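Local coordinates for protein glycerol dehydrogenase (Schizosaccharomyces pombe, PDB 1TA9) that catalyses the NAD(+)-dependent oxidation of glycerol to dihydroxyacetone, probably at a catalytic zinc ion, and takes part in glycerol assimilation, at residues 381-392 and 405-415. Numbering follows the deposited sequence.
Sequences DEELLMVGRATL and FNPSQIADAIK
Gly388 meets Ile410 where two helices come closest, their axes 7.5 Å apart and crossing at 120°. With no CB on Gly388, its CA lies 3.7 Å from Ile410 CB; a CB at this point would fall only 2.6 Å from Pro407 O. One turn away the same economy recurs, the small Ala411 setting its CB against CB of Leu384. Leu384 then forks: CD2 meets Ile414 CG2, whereas CD1 presses on Lys415 CG at 3.5 Å, tight for two carbons. Beyond Gly388, Leu392 pushes CD1 over the Asn406-Pro407 peptide link, 3.2 Å from Pro407 N. That link leads into a capping box: Asn406 OD1 accepts from Gln409 N, and Gln409 OE1 receives Asn406 N in its carbonyl plane. These helices belong to the all-helical part of the iron-containing alcohol dehydrogenase fold, and Thr391, its OG1 bonded back to Val387 O, also packs on helix 313-322, which carries the zinc ligand His315. Toward solvent the packing is looser: at one end Arg389 crosses Pro407 at about a right angle, CG to CG, and at the other, where Asp381 begins its helix, Lys415, bent at chi3 (-74°), brings NZ to 2.8 Å from Asp381 OD1, a salt bridge made well above the carboxylate plane. A serine in place of Lys415 would probably leave Asp381 without its counter-charge and open a gap beside Leu384 CD1, where the lysine methylenes now lie. On that flank Val286 of the second subunit packs against Lys415.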
ATOM      1  N   ASP B 381     -14.859  32.972 -31.503  1.00 18.38           N
ATOM      2  CA  ASP B 381     -15.160  31.589 -31.853  1.00 19.08           C
ATOM      3  C   ASP B 381     -14.751  31.318 -33.293  1.00 19.33           C
ATOM      4  O   ASP B 381     -14.297  30.224 -33.620  1.00 19.12           O
ATOM      5  CB  ASP B 381     -16.653  31.285 -31.685  1.00 19.55           C
ATOM      6  CG  ASP B 381     -17.089  31.275 -30.234  1.00 20.05           C
ATOM      7  OD1 ASP B 381     -16.232  31.064 -29.353  1.00 20.57           O
ATOM      8  OD2 ASP B 381     -18.294  31.462 -29.970  1.00 20.78           O
ATOM      9  N   GLU B 382     -14.908  32.316 -34.156  1.00 19.75           N
ATOM     10  CA  GLU B 382     -14.543  32.142 -35.553  1.00 20.11           C
ATOM     11  C   GLU B 382     -13.030  32.000 -35.693  1.00 19.74           C
ATOM     12  O   GLU B 382     -12.542  31.256 -36.545  1.00 19.39           O
ATOM     13  CB  GLU B 382     -15.046  33.322 -36.385  1.00 21.44           C
ATOM     14  CG  GLU B 382     -15.381  32.938 -37.814  1.00 23.07           C
ATOM     15  CD  GLU B 382     -16.280  31.710 -37.885  1.00 24.12           C
ATOM     16  OE1 GLU B 382     -17.383  31.731 -37.290  1.00 25.13           O
ATOM     17  OE2 GLU B 382     -15.883  30.719 -38.535  1.00 24.75           O
ATOM     18  N   GLU B 383     -12.283  32.711 -34.855  1.00 19.48           N
ATOM     19  CA  GLU B 383     -10.829  32.621 -34.903  1.00 19.30           C
ATOM     20  C   GLU B 383     -10.410  31.245 -34.400  1.00 18.89           C
ATOM     21  O   GLU B 383      -9.479  30.631 -34.926  1.00 18.49           O
ATOM     22  CB  GLU B 383     -10.192  33.719 -34.046  1.00 19.90           C
ATOM     23  CG  GLU B 383     -10.419  35.125 -34.596  1.00 21.14           C
ATOM     24  CD  GLU B 383      -9.745  36.202 -33.773  1.00 21.74           C
ATOM     25  OE1 GLU B 383     -10.028  36.301 -32.560  1.00 21.82           O
ATOM     26  OE2 GLU B 383      -8.930  36.956 -34.344  1.00 22.93           O
ATOM     27  N   LEU B 384     -11.111  30.746 -33.388  1.00 18.51           N
ATOM     28  CA  LEU B 384     -10.775  29.436 -32.850  1.00 18.31           C
ATOM     29  C   LEU B 384     -11.109  28.337 -33.850  1.00 18.24           C
ATOM     30  O   LEU B 384     -10.420  27.322 -33.908  1.00 18.15           O
ATOM     31  CB  LEU B 384     -11.493  29.202 -31.522  1.00 18.11           C
ATOM     32  CG  LEU B 384     -11.018  30.131 -30.402  1.00 17.96           C
ATOM     33  CD1 LEU B 384     -11.735  29.775 -29.113  1.00 17.92           C
ATOM     34  CD2 LEU B 384      -9.503  30.001 -30.226  1.00 17.69           C
ATOM     35  N   LEU B 385     -12.155  28.539 -34.646  1.00 18.32           N
ATOM     36  CA  LEU B 385     -12.520  27.547 -35.651  1.00 18.65           C
ATOM     37  C   LEU B 385     -11.430  27.539 -36.709  1.00 18.84           C
ATOM     38  O   LEU B 385     -11.124  26.502 -37.300  1.00 18.56           O
ATOM     39  CB  LEU B 385     -13.868  27.882 -36.290  1.00 18.72           C
ATOM     40  CG  LEU B 385     -15.094  27.541 -35.441  1.00 18.98           C
ATOM     41  CD1 LEU B 385     -16.351  27.996 -36.158  1.00 19.23           C
ATOM     42  CD2 LEU B 385     -15.139  26.037 -35.185  1.00 19.02           C
ATOM     43  N   MET B 386     -10.854  28.715 -36.943  1.00 19.17           N
ATOM     44  CA  MET B 386      -9.771  28.871 -37.902  1.00 19.53           C
ATOM     45  C   MET B 386      -8.562  28.084 -37.390  1.00 18.82           C
ATOM     46  O   MET B 386      -7.844  27.458 -38.165  1.00 18.36           O
ATOM     47  CB  MET B 386      -9.412  30.354 -38.043  1.00 21.37           C
ATOM     48  CG  MET B 386      -8.125  30.620 -38.809  1.00 23.82           C
ATOM     49  SD  MET B 386      -7.513  32.303 -38.551  1.00 27.29           S
ATOM     50  CE  MET B 386      -8.461  33.202 -39.756  1.00 26.78           C
ATOM     51  N   VAL B 387      -8.335  28.125 -36.080  1.00 18.01           N
ATOM     52  CA  VAL B 387      -7.218  27.393 -35.498  1.00 17.23           C
ATOM     53  C   VAL B 387      -7.493  25.902 -35.638  1.00 17.00           C
ATOM     54  O   VAL B 387      -6.592  25.122 -35.950  1.00 16.57           O
ATOM     55  CB  VAL B 387      -7.028  27.735 -34.001  1.00 17.14           C
ATOM     56  CG1 VAL B 387      -5.982  26.814 -33.386  1.00 17.03           C
ATOM     57  CG2 VAL B 387      -6.587  29.189 -33.849  1.00 16.94           C
ATOM     58  N   GLY B 388      -8.745  25.517 -35.410  1.00 16.69           N
ATOM     59  CA  GLY B 388      -9.124  24.121 -35.519  1.00 16.79           C
ATOM     60  C   GLY B 388      -8.858  23.590 -36.912  1.00 16.91           C
ATOM     61  O   GLY B 388      -8.325  22.491 -37.078  1.00 16.88           O
ATOM     62  N   ARG B 389      -9.234  24.367 -37.923  1.00 17.01           N
ATOM     63  CA  ARG B 389      -9.014  23.959 -39.300  1.00 17.02           C
ATOM     64  C   ARG B 389      -7.518  23.831 -39.580  1.00 16.91           C
ATOM     65  O   ARG B 389      -7.079  22.875 -40.218  1.00 17.13           O
ATOM     66  CB  ARG B 389      -9.653  24.964 -40.270  1.00 17.55           C
ATOM     67  CG  ARG B 389     -11.180  24.885 -40.342  1.00 17.94           C
ATOM     68  CD  ARG B 389     -11.718  25.640 -41.559  1.00 18.94           C
ATOM     69  NE  ARG B 389     -11.628  27.089 -41.404  1.00 19.43           N
ATOM     70  CZ  ARG B 389     -12.505  27.823 -40.725  1.00 19.99           C
ATOM     71  NH1 ARG B 389     -13.547  27.245 -40.142  1.00 20.57           N
ATOM     72  NH2 ARG B 389     -12.337  29.131 -40.621  1.00 20.66           N
ATOM     73  N   ALA B 390      -6.733  24.789 -39.099  1.00 16.51           N
ATOM     74  CA  ALA B 390      -5.284  24.755 -39.306  1.00 16.25           C
ATOM     75  C   ALA B 390      -4.678  23.545 -38.600  1.00 16.17           C
ATOM     76  O   ALA B 390      -3.783  22.881 -39.123  1.00 16.14           O
ATOM     77  CB  ALA B 390      -4.647  26.039 -38.773  1.00 16.18           C
ATOM     78  N   THR B 391      -5.175  23.268 -37.402  1.00 16.02           N
ATOM     79  CA  THR B 391      -4.697  22.145 -36.606  1.00 16.23           C
ATOM     80  C   THR B 391      -4.934  20.807 -37.300  1.00 16.56           C
ATOM     81  O   THR B 391      -4.109  19.895 -37.214  1.00 16.01           O
ATOM     82  CB  THR B 391      -5.407  22.110 -35.239  1.00 16.08           C
ATOM     83  OG1 THR B 391      -5.119  23.317 -34.521  1.00 16.27           O
ATOM     84  CG2 THR B 391      -4.949  20.908 -34.418  1.00 15.95           C
ATOM     85  N   LEU B 392      -6.058  20.699 -38.000  1.00 17.11           N
ATOM     86  CA  LEU B 392      -6.421  19.453 -38.662  1.00 18.09           C
ATOM     87  C   LEU B 392      -5.968  19.269 -40.109  1.00 18.90           C
ATOM     88  O   LEU B 392      -6.433  18.353 -40.788  1.00 18.63           O
ATOM     89  CB  LEU B 392      -7.937  19.256 -38.561  1.00 18.05           C
ATOM     90  CG  LEU B 392      -8.440  19.047 -37.125  1.00 18.09           C
ATOM     91  CD1 LEU B 392      -9.944  19.263 -37.057  1.00 18.22           C
ATOM     92  CD2 LEU B 392      -8.070  17.647 -36.651  1.00 18.05           C
ATOM     93  N   PHE B 405     -10.733  14.082 -34.795  1.00 14.24           N
ATOM     94  CA  PHE B 405     -11.444  15.306 -34.448  1.00 14.29           C
ATOM     95  C   PHE B 405     -11.856  16.201 -35.609  1.00 14.55           C
ATOM     96  O   PHE B 405     -11.344  16.076 -36.723  1.00 14.73           O
ATOM     97  CB  PHE B 405     -10.577  16.142 -33.503  1.00 14.10           C
ATOM     98  CG  PHE B 405      -9.950  15.349 -32.398  1.00 13.75           C
ATOM     99  CD1 PHE B 405      -8.663  14.841 -32.532  1.00 13.70           C
ATOM    100  CD2 PHE B 405     -10.657  15.087 -31.229  1.00 13.73           C
ATOM    101  CE1 PHE B 405      -8.087  14.079 -31.513  1.00 13.48           C
ATOM    102  CE2 PHE B 405     -10.089  14.326 -30.203  1.00 13.55           C
ATOM    103  CZ  PHE B 405      -8.801  13.823 -30.349  1.00 13.26           C
ATOM    104  N   ASN B 406     -12.788  17.111 -35.332  1.00 14.72           N
ATOM    105  CA  ASN B 406     -13.228  18.081 -36.325  1.00 14.90           C
ATOM    106  C   ASN B 406     -12.868  19.453 -35.751  1.00 14.70           C
ATOM    107  O   ASN B 406     -12.573  19.576 -34.563  1.00 14.63           O
ATOM    108  CB  ASN B 406     -14.738  17.964 -36.622  1.00 15.20           C
ATOM    109  CG  ASN B 406     -15.610  18.152 -35.396  1.00 15.63           C
ATOM    110  OD1 ASN B 406     -15.466  19.121 -34.652  1.00 16.21           O
ATOM    111  ND2 ASN B 406     -16.540  17.228 -35.193  1.00 15.90           N
ATOM    112  N   PRO B 407     -12.871  20.501 -36.586  1.00 14.61           N
ATOM    113  CA  PRO B 407     -12.523  21.842 -36.102  1.00 14.52           C
ATOM    114  C   PRO B 407     -13.250  22.340 -34.848  1.00 14.46           C
ATOM    115  O   PRO B 407     -12.619  22.920 -33.957  1.00 14.30           O
ATOM    116  CB  PRO B 407     -12.789  22.722 -37.324  1.00 14.73           C
ATOM    117  CG  PRO B 407     -12.440  21.798 -38.463  1.00 14.54           C
ATOM    118  CD  PRO B 407     -13.118  20.517 -38.040  1.00 14.48           C
ATOM    119  N   SER B 408     -14.561  22.123 -34.767  1.00 14.24           N
ATOM    120  CA  SER B 408     -15.312  22.591 -33.609  1.00 14.14           C
ATOM    121  C   SER B 408     -14.826  21.932 -32.319  1.00 13.88           C
ATOM    122  O   SER B 408     -14.875  22.549 -31.255  1.00 13.43           O
ATOM    123  CB  SER B 408     -16.821  22.352 -33.795  1.00 14.42           C
ATOM    124  OG  SER B 408     -17.170  20.985 -33.658  1.00 15.85           O
ATOM    125  N   GLN B 409     -14.356  20.689 -32.406  1.00 13.58           N
ATOM    126  CA  GLN B 409     -13.857  19.998 -31.220  1.00 13.46           C
ATOM    127  C   GLN B 409     -12.546  20.614 -30.756  1.00 13.23           C
ATOM    128  O   GLN B 409     -12.272  20.681 -29.558  1.00 13.35           O
ATOM    129  CB  GLN B 409     -13.666  18.506 -31.497  1.00 14.14           C
ATOM    130  CG  GLN B 409     -14.976  17.747 -31.639  1.00 15.03           C
ATOM    131  CD  GLN B 409     -14.759  16.288 -31.972  1.00 15.79           C
ATOM    132  OE1 GLN B 409     -14.162  15.958 -32.995  1.00 15.99           O
ATOM    133  NE2 GLN B 409     -15.246  15.402 -31.109  1.00 16.50           N
ATOM    134  N   ILE B 410     -11.731  21.064 -31.704  1.00 12.82           N
ATOM    135  CA  ILE B 410     -10.466  21.695 -31.355  1.00 12.54           C
ATOM    136  C   ILE B 410     -10.781  23.033 -30.684  1.00 12.25           C
ATOM    137  O   ILE B 410     -10.247  23.357 -29.617  1.00 12.02           O
ATOM    138  CB  ILE B 410      -9.601  21.947 -32.606  1.00 12.53           C
ATOM    139  CG1 ILE B 410      -9.349  20.624 -33.339  1.00 12.85           C
ATOM    140  CG2 ILE B 410      -8.287  22.609 -32.208  1.00 12.72           C
ATOM    141  CD1 ILE B 410      -8.748  19.533 -32.469  1.00 13.23           C
ATOM    142  N   ALA B 411     -11.657  23.806 -31.316  1.00 11.93           N
ATOM    143  CA  ALA B 411     -12.052  25.101 -30.780  1.00 11.79           C
ATOM    144  C   ALA B 411     -12.646  24.968 -29.380  1.00 11.55           C
ATOM    145  O   ALA B 411     -12.338  25.764 -28.487  1.00 11.71           O
ATOM    146  CB  ALA B 411     -13.056  25.764 -31.708  1.00 11.70           C
ATOM    147  N   ASP B 412     -13.504  23.969 -29.190  1.00 11.43           N
ATOM    148  CA  ASP B 412     -14.136  23.744 -27.889  1.00 11.46           C
ATOM    149  C   ASP B 412     -13.116  23.413 -26.808  1.00 10.96           C
ATOM    150  O   ASP B 412     -13.213  23.899 -25.672  1.00 10.52           O
ATOM    151  CB  ASP B 412     -15.151  22.599 -27.971  1.00 12.14           C
ATOM    152  CG  ASP B 412     -16.502  23.043 -28.500  1.00 12.79           C
ATOM    153  OD1 ASP B 412     -16.671  24.243 -28.814  1.00 13.36           O
ATOM    154  OD2 ASP B 412     -17.400  22.181 -28.593  1.00 13.17           O
ATOM    155  N   ALA B 413     -12.141  22.580 -27.163  1.00 10.49           N
ATOM    156  CA  ALA B 413     -11.111  22.164 -26.219  1.00 10.38           C
ATOM    157  C   ALA B 413     -10.208  23.329 -25.812  1.00 10.31           C
ATOM    158  O   ALA B 413      -9.755  23.397 -24.670  1.00  9.93           O
ATOM    159  CB  ALA B 413     -10.277  21.026 -26.818  1.00 10.43           C
ATOM    160  N   ILE B 414      -9.940  24.237 -26.744  1.00 10.17           N
ATOM    161  CA  ILE B 414      -9.109  25.397 -26.438  1.00 10.20           C
ATOM    162  C   ILE B 414      -9.808  26.241 -25.369  1.00 10.23           C
ATOM    163  O   ILE B 414      -9.172  26.716 -24.423  1.00  9.92           O
ATOM    164  CB  ILE B 414      -8.864  26.259 -27.699  1.00 10.47           C
ATOM    165  CG1 ILE B 414      -7.895  25.530 -28.637  1.00 10.52           C
ATOM    166  CG2 ILE B 414      -8.322  27.629 -27.305  1.00 10.28           C
ATOM    167  CD1 ILE B 414      -7.669  26.241 -29.965  1.00 11.20           C
ATOM    168  N   LYS B 415     -11.118  26.422 -25.516  1.00 10.15           N
ATOM    169  CA  LYS B 415     -11.880  27.198 -24.543  1.00 10.43           C
ATOM    170  C   LYS B 415     -12.048  26.427 -23.240  1.00 10.14           C
ATOM    171  O   LYS B 415     -12.064  27.017 -22.164  1.00 10.05           O
ATOM    172  CB  LYS B 415     -13.253  27.573 -25.111  1.00 11.30           C
ATOM    173  CG  LYS B 415     -13.182  28.691 -26.149  1.00 12.67           C
ATOM    174  CD  LYS B 415     -14.555  29.082 -26.684  1.00 13.95           C
ATOM    175  CE  LYS B 415     -15.107  28.030 -27.636  1.00 14.88           C
ATOM    176  NZ  LYS B 415     -16.363  28.496 -28.314  1.00 15.88           N
TER